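Local coordinates for protein aminopeptidase C (Lactobacillus rhamnosus, PDB 4K7C) that probably removes amino acids from the N-terminal ends of peptides, as a cysteine aminopeptidase of the papain-like C1 family, at residues 172-186 with 207-219. Sequence-based numbering, arbitrary orientation.
Sequences LNGLLNLKLRKDAVT and MLAEDYRILAYTL
Leu-172 pushes its forked tip into a hollow between Ile-214, Leu-215, Thr-218 and Leu-219, a knob in a hole. Leu-172 CD1 lies 3.9 Å from Ile-214 CG2 and also touches Leu-215 CD2, while Leu-172 CD2 meets Leu-219 CD2. Thr-218 OG1 touches Leu-172 CD1 and suits this apolar hollow because its hydrogen bond to Ile-214 O, 2.7 Å long, satisfies it; the Thr-218 backbone N grips that carbonyl from the opposite face. Farther along, a second knob is charged: Lys-179 sinks among Met-207, Glu-210, Asp-211 and Ile-214. Its chain leaves anti to the backbone N (chi1 177°), and bends at chi2 and chi4 bring NZ round between three carboxylates. Lys-179 NZ is 2.8 Å from Asp-183 OD2, using its syn lone pair; the same NZ meets Glu-210 OE1 on the anti side at 2.9 Å and Asp-211 OD1 on the syn side at 3.0 Å, both out of the carboxylate plane. A lysine suits this buried place, since its charge probably eases the repulsion between Asp-183 and Asp-211; a methionine here would probably leave Asp-183, Glu-210 and Asp-211 without their shared counter-charge. Asp-211 is itself a knob, set among Leu-176, Lys-179, Leu-180 and Asp-183, and its OD2 is hydrogen-bonded to Tyr-112 OH of helix 96-117. The long, pliant selenomethionine Met-207, substituted for phasing, slides past Asp-183 to bring its CE within 3.7 Å of Thr-186 CG2. With axes 11.1 Å apart and 176° between their directions, segments 172-186 and 207-219 are antiparallel parts of the hairpin formed by helices 170-192 and 197-219, packed knobs-into-holes around a largely buried salt-bridge network.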
loop_
_atom_site.group_PDB
_atom_site.type_symbol
_atom_site.label_atom_id
_atom_site.label_comp_id
_atom_site.label_asym_id
_atom_site.label_seq_id
_atom_site.Cartn_x
_atom_site.Cartn_y
_atom_site.Cartn_z
ATOM N N LEU A 172 -28.160 5.360 1.967
ATOM C CA LEU A 172 -29.380 5.430 2.772
ATOM C C LEU A 172 -30.020 6.817 2.611
ATOM O O LEU A 172 -31.207 6.898 2.406
ATOM C CB LEU A 172 -29.103 5.067 4.248
ATOM C CG LEU A 172 -30.213 5.402 5.279
ATOM C CD1 LEU A 172 -31.456 4.631 4.893
ATOM C CD2 LEU A 172 -29.727 5.135 6.666
ATOM N N ASN A 173 -29.258 7.902 2.740
ATOM C CA ASN A 173 -29.874 9.224 2.574
ATOM C C ASN A 173 -30.442 9.380 1.163
ATOM O O ASN A 173 -31.550 9.931 1.002
ATOM C CB ASN A 173 -28.909 10.367 2.865
ATOM C CG ASN A 173 -28.644 10.474 4.335
ATOM O OD1 ASN A 173 -29.583 10.459 5.128
ATOM N ND2 ASN A 173 -27.399 10.514 4.720
ATOM N N GLY A 174 -29.711 8.883 0.151
ATOM C CA GLY A 174 -30.222 8.992 -1.234
ATOM C C GLY A 174 -31.560 8.303 -1.419
ATOM O O GLY A 174 -32.514 8.836 -1.992
ATOM N N LEU A 175 -31.677 7.076 -0.916
ATOM C CA LEU A 175 -32.911 6.278 -1.105
ATOM C C LEU A 175 -34.020 6.787 -0.206
ATOM O O LEU A 175 -35.146 6.932 -0.674
ATOM C CB LEU A 175 -32.667 4.774 -0.783
ATOM C CG LEU A 175 -33.871 3.841 -0.966
ATOM C CD1 LEU A 175 -34.327 3.873 -2.419
ATOM C CD2 LEU A 175 -33.487 2.423 -0.458
ATOM N N LEU A 176 -33.668 7.242 0.991
ATOM C CA LEU A 176 -34.736 7.684 1.888
ATOM C C LEU A 176 -35.304 9.034 1.356
ATOM O O LEU A 176 -36.517 9.262 1.380
ATOM C CB LEU A 176 -34.263 7.766 3.330
ATOM C CG LEU A 176 -35.299 8.235 4.368
ATOM C CD1 LEU A 176 -36.476 7.284 4.328
ATOM C CD2 LEU A 176 -34.590 8.240 5.691
ATOM N N ASN A 177 -34.417 9.883 0.872
ATOM C CA ASN A 177 -34.853 11.175 0.322
ATOM C C ASN A 177 -35.747 10.955 -0.875
ATOM O O ASN A 177 -36.755 11.646 -1.046
ATOM C CB ASN A 177 -33.623 12.051 0.023
ATOM C CG ASN A 177 -33.053 12.659 1.235
ATOM O OD1 ASN A 177 -33.644 12.645 2.343
ATOM N ND2 ASN A 177 -31.876 13.205 1.092
ATOM N N LEU A 178 -35.416 9.949 -1.683
ATOM C CA LEU A 178 -36.212 9.656 -2.876
ATOM C C LEU A 178 -37.602 9.220 -2.443
ATOM O O LEU A 178 -38.653 9.735 -2.891
ATOM C CB LEU A 178 -35.544 8.595 -3.668
ATOM C CG LEU A 178 -36.371 7.818 -4.694
ATOM C CD1 LEU A 178 -37.063 8.731 -5.695
ATOM C CD2 LEU A 178 -35.574 6.743 -5.413
ATOM N N LYS A 179 -37.598 8.324 -1.457
ATOM C CA LYS A 179 -38.867 7.790 -0.886
ATOM C C LYS A 179 -39.747 8.956 -0.327
ATOM O O LYS A 179 -40.972 9.047 -0.618
ATOM C CB LYS A 179 -38.563 6.752 0.215
ATOM C CG LYS A 179 -39.790 6.197 0.930
ATOM C CD LYS A 179 -40.780 5.516 0.025
ATOM C CE LYS A 179 -41.727 4.570 0.759
ATOM N NZ LYS A 179 -42.372 5.204 1.867
ATOM N N LEU A 180 -39.154 9.836 0.460
ATOM C CA LEU A 180 -39.881 10.912 1.084
ATOM C C LEU A 180 -40.424 11.868 0.068
ATOM O O LEU A 180 -41.617 12.260 0.141
ATOM C CB LEU A 180 -39.063 11.656 2.095
ATOM C CG LEU A 180 -38.566 10.887 3.292
ATOM C CD1 LEU A 180 -37.601 11.731 4.099
ATOM C CD2 LEU A 180 -39.754 10.354 4.143
ATOM N N ARG A 181 -39.624 12.149 -0.956
ATOM C CA ARG A 181 -40.130 13.016 -2.059
ATOM C C ARG A 181 -41.300 12.423 -2.850
ATOM O O ARG A 181 -42.289 13.108 -3.186
ATOM C CB ARG A 181 -38.943 13.408 -2.982
ATOM C CG ARG A 181 -37.994 14.401 -2.407
ATOM C CD ARG A 181 -36.842 14.632 -3.380
ATOM N NE ARG A 181 -35.873 15.556 -2.808
ATOM C CZ ARG A 181 -34.566 15.372 -2.675
ATOM N NH1 ARG A 181 -33.953 14.237 -3.039
ATOM N NH2 ARG A 181 -33.866 16.401 -2.231
ATOM N N LYS A 182 -41.253 11.148 -3.140
ATOM C CA LYS A 182 -42.277 10.434 -3.819
ATOM C C LYS A 182 -43.539 10.484 -2.977
ATOM O O LYS A 182 -44.632 10.681 -3.493
ATOM C CB LYS A 182 -41.899 8.985 -4.013
ATOM C CG LYS A 182 -43.019 8.164 -4.594
ATOM C CD LYS A 182 -42.618 6.732 -4.822
ATOM C CE LYS A 182 -43.716 6.021 -5.630
ATOM N NZ LYS A 182 -44.709 5.612 -4.676
ATOM N N ASP A 183 -43.366 10.210 -1.702
ATOM C CA ASP A 183 -44.511 10.290 -0.761
ATOM C C ASP A 183 -45.080 11.729 -0.618
ATOM O O ASP A 183 -46.306 11.913 -0.407
ATOM C CB ASP A 183 -44.100 9.740 0.592
ATOM C CG ASP A 183 -43.934 8.245 0.610
ATOM O OD1 ASP A 183 -44.445 7.528 -0.299
ATOM O OD2 ASP A 183 -43.297 7.781 1.599
ATOM N N ALA A 184 -44.238 12.762 -0.718
ATOM C CA ALA A 184 -44.701 14.146 -0.692
ATOM C C ALA A 184 -45.632 14.400 -1.855
ATOM O O ALA A 184 -46.642 15.076 -1.727
ATOM C CB ALA A 184 -43.524 15.126 -0.759
ATOM N N VAL A 185 -45.335 13.832 -3.018
ATOM C CA VAL A 185 -46.255 13.942 -4.149
ATOM C C VAL A 185 -47.669 13.440 -3.803
ATOM O O VAL A 185 -48.688 14.106 -4.055
ATOM C CB VAL A 185 -45.797 13.140 -5.376
ATOM C CG1 VAL A 185 -46.756 13.384 -6.520
ATOM C CG2 VAL A 185 -44.384 13.541 -5.861
ATOM N N THR A 186 -47.704 12.263 -3.196
ATOM C CA THR A 186 -48.932 11.561 -2.877
ATOM C C THR A 186 -49.680 12.371 -1.801
ATOM O O THR A 186 -50.902 12.579 -1.901
ATOM C CB THR A 186 -48.621 10.163 -2.314
ATOM O OG1 THR A 186 -47.879 9.396 -3.289
ATOM C CG2 THR A 186 -49.842 9.433 -1.957
HETATM N N MSE A 207 -46.809 4.602 4.565
HETATM C CA MSE A 207 -45.501 5.243 4.153
HETATM C C MSE A 207 -44.457 4.999 5.226
HETATM O O MSE A 207 -43.324 4.562 4.930
HETATM C CB MSE A 207 -45.617 6.728 3.948
HETATM C CG MSE A 207 -46.519 7.004 2.755
HETATM SE SE MSE A 207 -46.980 8.923 2.796
HETATM C CE MSE A 207 -48.084 8.662 1.219
ATOM N N LEU A 208 -44.846 5.189 6.462
ATOM C CA LEU A 208 -43.977 4.976 7.626
ATOM C C LEU A 208 -43.594 3.532 7.789
ATOM O O LEU A 208 -42.448 3.274 8.170
ATOM C CB LEU A 208 -44.548 5.555 8.912
ATOM C CG LEU A 208 -44.558 7.092 8.963
ATOM C CD1 LEU A 208 -45.292 7.561 10.163
ATOM C CD2 LEU A 208 -43.194 7.676 9.011
ATOM N N ALA A 209 -44.503 2.581 7.507
ATOM C CA ALA A 209 -44.191 1.147 7.602
ATOM C C ALA A 209 -43.043 0.819 6.648
ATOM O O ALA A 209 -42.167 0.106 6.977
ATOM C CB ALA A 209 -45.357 0.227 7.284
ATOM N N GLU A 210 -43.117 1.349 5.453
ATOM C CA GLU A 210 -42.047 1.197 4.458
ATOM C C GLU A 210 -40.769 1.854 4.922
ATOM O O GLU A 210 -39.729 1.234 4.776
ATOM C CB GLU A 210 -42.516 1.819 3.143
ATOM C CG GLU A 210 -43.699 1.089 2.528
ATOM C CD GLU A 210 -44.519 1.893 1.527
ATOM O OE1 GLU A 210 -44.398 3.152 1.541
ATOM O OE2 GLU A 210 -45.199 1.250 0.714
ATOM N N ASP A 211 -40.809 3.090 5.402
ATOM C CA ASP A 211 -39.629 3.729 5.936
ATOM C C ASP A 211 -38.980 2.932 7.083
ATOM O O ASP A 211 -37.739 2.847 7.168
ATOM C CB ASP A 211 -39.935 5.164 6.395
ATOM C CG ASP A 211 -40.569 6.017 5.296
ATOM O OD1 ASP A 211 -40.445 5.581 4.120
ATOM O OD2 ASP A 211 -41.219 7.095 5.652
ATOM N N TYR A 212 -39.819 2.394 7.977
ATOM C CA TYR A 212 -39.355 1.561 9.052
ATOM C C TYR A 212 -38.513 0.393 8.514
ATOM O O TYR A 212 -37.403 0.099 9.029
ATOM C CB TYR A 212 -40.540 1.103 9.980
ATOM C CG TYR A 212 -40.052 0.353 11.201
ATOM C CD1 TYR A 212 -39.705 1.011 12.337
ATOM C CD2 TYR A 212 -39.795 -1.012 11.160
ATOM C CE1 TYR A 212 -39.171 0.375 13.426
ATOM C CE2 TYR A 212 -39.279 -1.675 12.286
ATOM C CZ TYR A 212 -38.981 -0.956 13.400
ATOM O OH TYR A 212 -38.448 -1.600 14.482
ATOM N N ARG A 213 -39.011 -0.275 7.504
ATOM C CA ARG A 213 -38.341 -1.390 6.878
ATOM C C ARG A 213 -36.995 -1.020 6.195
ATOM O O ARG A 213 -36.026 -1.749 6.316
ATOM C CB ARG A 213 -39.287 -2.077 5.949
ATOM C CG ARG A 213 -38.609 -3.161 5.145
ATOM C CD ARG A 213 -39.602 -4.064 4.487
ATOM N NE ARG A 213 -40.384 -3.484 3.433
ATOM C CZ ARG A 213 -41.693 -3.173 3.598
ATOM N NH1 ARG A 213 -42.415 -2.743 2.573
ATOM N NH2 ARG A 213 -42.272 -3.252 4.827
ATOM N N ILE A 214 -36.955 0.126 5.525
ATOM C CA ILE A 214 -35.681 0.652 4.949
ATOM C C ILE A 214 -34.629 0.876 6.019
ATOM O O ILE A 214 -33.486 0.481 5.890
ATOM C CB ILE A 214 -35.958 1.991 4.172
ATOM C CG1 ILE A 214 -36.811 1.687 2.948
ATOM C CG2 ILE A 214 -34.643 2.713 3.882
ATOM C CD1 ILE A 214 -37.421 2.917 2.285
ATOM N N LEU A 215 -35.043 1.424 7.162
ATOM C CA LEU A 215 -34.115 1.600 8.274
ATOM C C LEU A 215 -33.739 0.326 9.024
ATOM O O LEU A 215 -32.632 0.162 9.427
ATOM C CB LEU A 215 -34.691 2.655 9.202
ATOM C CG LEU A 215 -34.831 3.989 8.552
ATOM C CD1 LEU A 215 -35.682 4.907 9.412
ATOM C CD2 LEU A 215 -33.509 4.722 8.322
ATOM N N ALA A 216 -34.682 -0.617 9.167
ATOM C CA ALA A 216 -34.385 -1.889 9.827
ATOM C C ALA A 216 -33.402 -2.653 8.959
ATOM O O ALA A 216 -32.379 -3.226 9.445
ATOM C CB ALA A 216 -35.680 -2.640 10.029
ATOM N N TYR A 217 -33.634 -2.623 7.657
ATOM C CA TYR A 217 -32.692 -3.335 6.756
ATOM C C TYR A 217 -31.284 -2.691 6.761
ATOM O O TYR A 217 -30.270 -3.401 6.697
ATOM C CB TYR A 217 -33.178 -3.340 5.339
ATOM C CG TYR A 217 -34.226 -4.374 5.006
ATOM C CD1 TYR A 217 -34.938 -5.056 6.004
ATOM C CD2 TYR A 217 -34.605 -4.576 3.703
ATOM C CE1 TYR A 217 -35.955 -5.985 5.700
ATOM C CE2 TYR A 217 -35.587 -5.516 3.388
ATOM C CZ TYR A 217 -36.283 -6.188 4.378
ATOM O OH TYR A 217 -37.226 -7.102 3.992
ATOM N N THR A 218 -31.230 -1.373 6.742
ATOM C CA THR A 218 -29.938 -0.648 6.720
ATOM C C THR A 218 -29.180 -0.615 8.012
ATOM O O THR A 218 -27.963 -0.644 8.008
ATOM C CB THR A 218 -30.066 0.766 6.139
ATOM O OG1 THR A 218 -31.111 1.534 6.748
ATOM C CG2 THR A 218 -30.307 0.646 4.640
ATOM N N LEU A 219 -29.920 -0.490 9.115
ATOM C CA LEU A 219 -29.362 -0.137 10.410
ATOM C C LEU A 219 -29.533 -1.197 11.494
ATOM O O LEU A 219 -28.768 -1.152 12.480
ATOM C CB LEU A 219 -30.019 1.156 10.876
ATOM C CG LEU A 219 -29.854 2.393 9.964
ATOM C CD1 LEU A 219 -30.511 3.587 10.613
ATOM C CD2 LEU A 219 -28.375 2.685 9.650
HETATM O O HOH W 1 -44.944 5.002 -0.451
#